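PDB 3K9C: transcriptional regulator, LacI family protein from Rhodococcus jostii, which probably binds regulatory DNA as a transcription factor of the LacI family, with a sugar-binding-like effector domain. Local coordinates for residues R13-F19 / Y42-A48. Residues are numbered along the deposited sequence; the frame is centred on the assembly and turned at random.
Sequences RLLGVVF and YDVMLSA
The ring of Tyr-42 lies across the base of Arg-13, whose CG sits over one face while CB comes to 3.2 Å from Tyr-42 CE1. Arginine suits this place, offering methylenes to the ring and its charge to Glu-68; the link from Arg-13 NE to Tyr-42 OH is weak. From the other side of the ring plane, Leu-15 CG comes in obliquely to 3.7 Å from Tyr-42 CD1, so the ring wedges between the two side chains. Next, Val-17 CG2 and Val-44 CG1 meet at 3.6 Å, compact beta-branched bumps; Tyr-34 and Ala-37 of helix 24-39 pack on Val-44. That helix completes a beta-alpha-beta crossover between two parallel strands of the N-terminal periplasmic-binding-protein-like lobe, laced by backbone bonds such as Met-45 N to Leu-15 O (3.0 Å, 171°). At the far end, Phe-19 CG stands between its backbone N and carbonyl carbon (chi1 79°), swinging the ring toward the neighbouring strand; CE2 fits between Leu-46 CB (3.9 Å) and Ala-48 CB (4.0 Å). On the opposite face Gly-16 leaves a dip beside Met-45, here selenomethionine, and Leu-62 touches Met-45 and Val-18. Leu-14 CD1 leans on Asp-43 CB at 3.7 Å, while the Asp-43 carboxylate forms a salt bridge with Arg-64 of the second subunit.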
loop_
_atom_site.group_PDB
_atom_site.type_symbol
_atom_site.label_atom_id
_atom_site.label_comp_id
_atom_site.label_asym_id
_atom_site.label_seq_id
_atom_site.Cartn_x
_atom_site.Cartn_y
_atom_site.Cartn_z
ATOM N N ARG B 13 3.809 -24.683 14.220
ATOM C CA ARG B 13 4.448 -24.865 12.918
ATOM C C ARG B 13 4.419 -23.592 12.069
ATOM O O ARG B 13 3.376 -22.948 11.925
ATOM C CB ARG B 13 3.773 -26.030 12.191
ATOM C CG ARG B 13 3.475 -27.206 13.125
ATOM C CD ARG B 13 3.027 -28.461 12.387
ATOM N NE ARG B 13 4.138 -29.149 11.732
ATOM C CZ ARG B 13 5.201 -29.637 12.367
ATOM N NH1 ARG B 13 5.310 -29.515 13.684
ATOM N NH2 ARG B 13 6.158 -30.251 11.683
ATOM N N LEU B 14 5.575 -23.252 11.500
ATOM C CA LEU B 14 5.730 -22.043 10.701
ATOM C C LEU B 14 5.792 -22.204 9.196
ATOM O O LEU B 14 6.410 -23.133 8.677
ATOM C CB LEU B 14 7.000 -21.291 11.113
ATOM C CG LEU B 14 7.217 -20.825 12.552
ATOM C CD1 LEU B 14 6.055 -19.941 12.988
ATOM C CD2 LEU B 14 7.357 -22.034 13.460
ATOM N N LEU B 15 5.149 -21.272 8.503
ATOM C CA LEU B 15 5.175 -21.222 7.050
ATOM C C LEU B 15 5.800 -19.865 6.715
ATOM O O LEU B 15 5.345 -18.823 7.196
ATOM C CB LEU B 15 3.772 -21.312 6.457
ATOM C CG LEU B 15 3.160 -22.713 6.372
ATOM C CD1 LEU B 15 1.905 -22.654 5.503
ATOM C CD2 LEU B 15 4.166 -23.682 5.769
ATOM N N GLY B 16 6.856 -19.888 5.914
ATOM C CA GLY B 16 7.522 -18.655 5.550
ATOM C C GLY B 16 6.888 -18.004 4.343
ATOM O O GLY B 16 6.553 -18.677 3.372
ATOM N N VAL B 17 6.720 -16.689 4.399
ATOM C CA VAL B 17 6.127 -15.966 3.275
ATOM C C VAL B 17 6.952 -14.737 2.881
ATOM O O VAL B 17 7.119 -13.816 3.673
ATOM C CB VAL B 17 4.684 -15.502 3.610
ATOM C CG1 VAL B 17 4.086 -14.746 2.426
ATOM C CG2 VAL B 17 3.824 -16.697 3.965
ATOM N N VAL B 18 7.478 -14.731 1.660
ATOM C CA VAL B 18 8.249 -13.591 1.162
ATOM C C VAL B 18 7.287 -12.741 0.313
ATOM O O VAL B 18 6.593 -13.275 -0.552
ATOM C CB VAL B 18 9.439 -14.078 0.301
ATOM C CG1 VAL B 18 10.250 -12.899 -0.219
ATOM C CG2 VAL B 18 10.341 -14.991 1.139
ATOM N N PHE B 19 7.232 -11.431 0.559
ATOM C CA PHE B 19 6.326 -10.553 -0.198
ATOM C C PHE B 19 6.857 -9.128 -0.324
ATOM O O PHE B 19 7.694 -8.694 0.471
ATOM C CB PHE B 19 4.948 -10.495 0.475
ATOM C CG PHE B 19 4.897 -9.574 1.653
ATOM C CD1 PHE B 19 4.237 -8.356 1.570
ATOM C CD2 PHE B 19 5.532 -9.913 2.842
ATOM C CE1 PHE B 19 4.209 -7.485 2.657
ATOM C CE2 PHE B 19 5.512 -9.057 3.929
ATOM C CZ PHE B 19 4.849 -7.841 3.841
ATOM N N TYR B 42 -1.410 -23.361 11.406
ATOM C CA TYR B 42 -0.059 -22.886 11.133
ATOM C C TYR B 42 0.102 -21.395 11.363
ATOM O O TYR B 42 -0.833 -20.619 11.175
ATOM C CB TYR B 42 0.326 -23.192 9.689
ATOM C CG TYR B 42 0.863 -24.574 9.474
ATOM C CD1 TYR B 42 2.233 -24.790 9.341
ATOM C CD2 TYR B 42 0.006 -25.674 9.400
ATOM C CE1 TYR B 42 2.742 -26.065 9.134
ATOM C CE2 TYR B 42 0.509 -26.960 9.198
ATOM C CZ TYR B 42 1.876 -27.143 9.063
ATOM O OH TYR B 42 2.380 -28.400 8.836
ATOM N N ASP B 43 1.299 -21.000 11.776
ATOM C CA ASP B 43 1.578 -19.594 11.968
ATOM C C ASP B 43 2.337 -19.146 10.728
ATOM O O ASP B 43 2.850 -19.964 9.965
ATOM C CB ASP B 43 2.423 -19.355 13.218
ATOM C CG ASP B 43 1.599 -19.377 14.490
ATOM O OD1 ASP B 43 0.534 -18.729 14.524
ATOM O OD2 ASP B 43 2.018 -20.037 15.461
ATOM N N VAL B 44 2.409 -17.844 10.520
ATOM C CA VAL B 44 3.099 -17.343 9.357
ATOM C C VAL B 44 4.191 -16.385 9.747
ATOM O O VAL B 44 4.012 -15.539 10.624
ATOM C CB VAL B 44 2.126 -16.630 8.392
ATOM C CG1 VAL B 44 2.908 -15.878 7.322
ATOM C CG2 VAL B 44 1.206 -17.653 7.735
HETATM N N MSE B 45 5.335 -16.536 9.096
HETATM C CA MSE B 45 6.451 -15.645 9.333
HETATM C C MSE B 45 6.682 -14.888 8.026
HETATM O O MSE B 45 7.007 -15.487 7.008
HETATM C CB MSE B 45 7.702 -16.433 9.710
HETATM C CG MSE B 45 8.672 -15.624 10.533
HETATM SE SE MSE B 45 10.494 -16.098 10.107
HETATM C CE MSE B 45 11.071 -14.401 9.353
ATOM N N LEU B 46 6.473 -13.581 8.058
ATOM C CA LEU B 46 6.673 -12.746 6.885
ATOM C C LEU B 46 8.114 -12.279 6.845
ATOM O O LEU B 46 8.747 -12.111 7.885
ATOM C CB LEU B 46 5.805 -11.495 6.962
ATOM C CG LEU B 46 4.306 -11.617 7.174
ATOM C CD1 LEU B 46 3.739 -10.237 7.493
ATOM C CD2 LEU B 46 3.679 -12.212 5.940
ATOM N N SER B 47 8.621 -12.081 5.636
ATOM C CA SER B 47 9.960 -11.555 5.411
ATOM C C SER B 47 9.693 -10.649 4.227
ATOM O O SER B 47 9.320 -11.123 3.146
ATOM C CB SER B 47 10.945 -12.651 5.028
ATOM O OG SER B 47 12.247 -12.101 4.892
ATOM N N ALA B 48 9.874 -9.349 4.423
ATOM C CA ALA B 48 9.569 -8.392 3.372
ATOM C C ALA B 48 10.684 -8.013 2.412
ATOM O O ALA B 48 11.857 -7.940 2.782
ATOM C CB ALA B 48 8.991 -7.126 3.996
#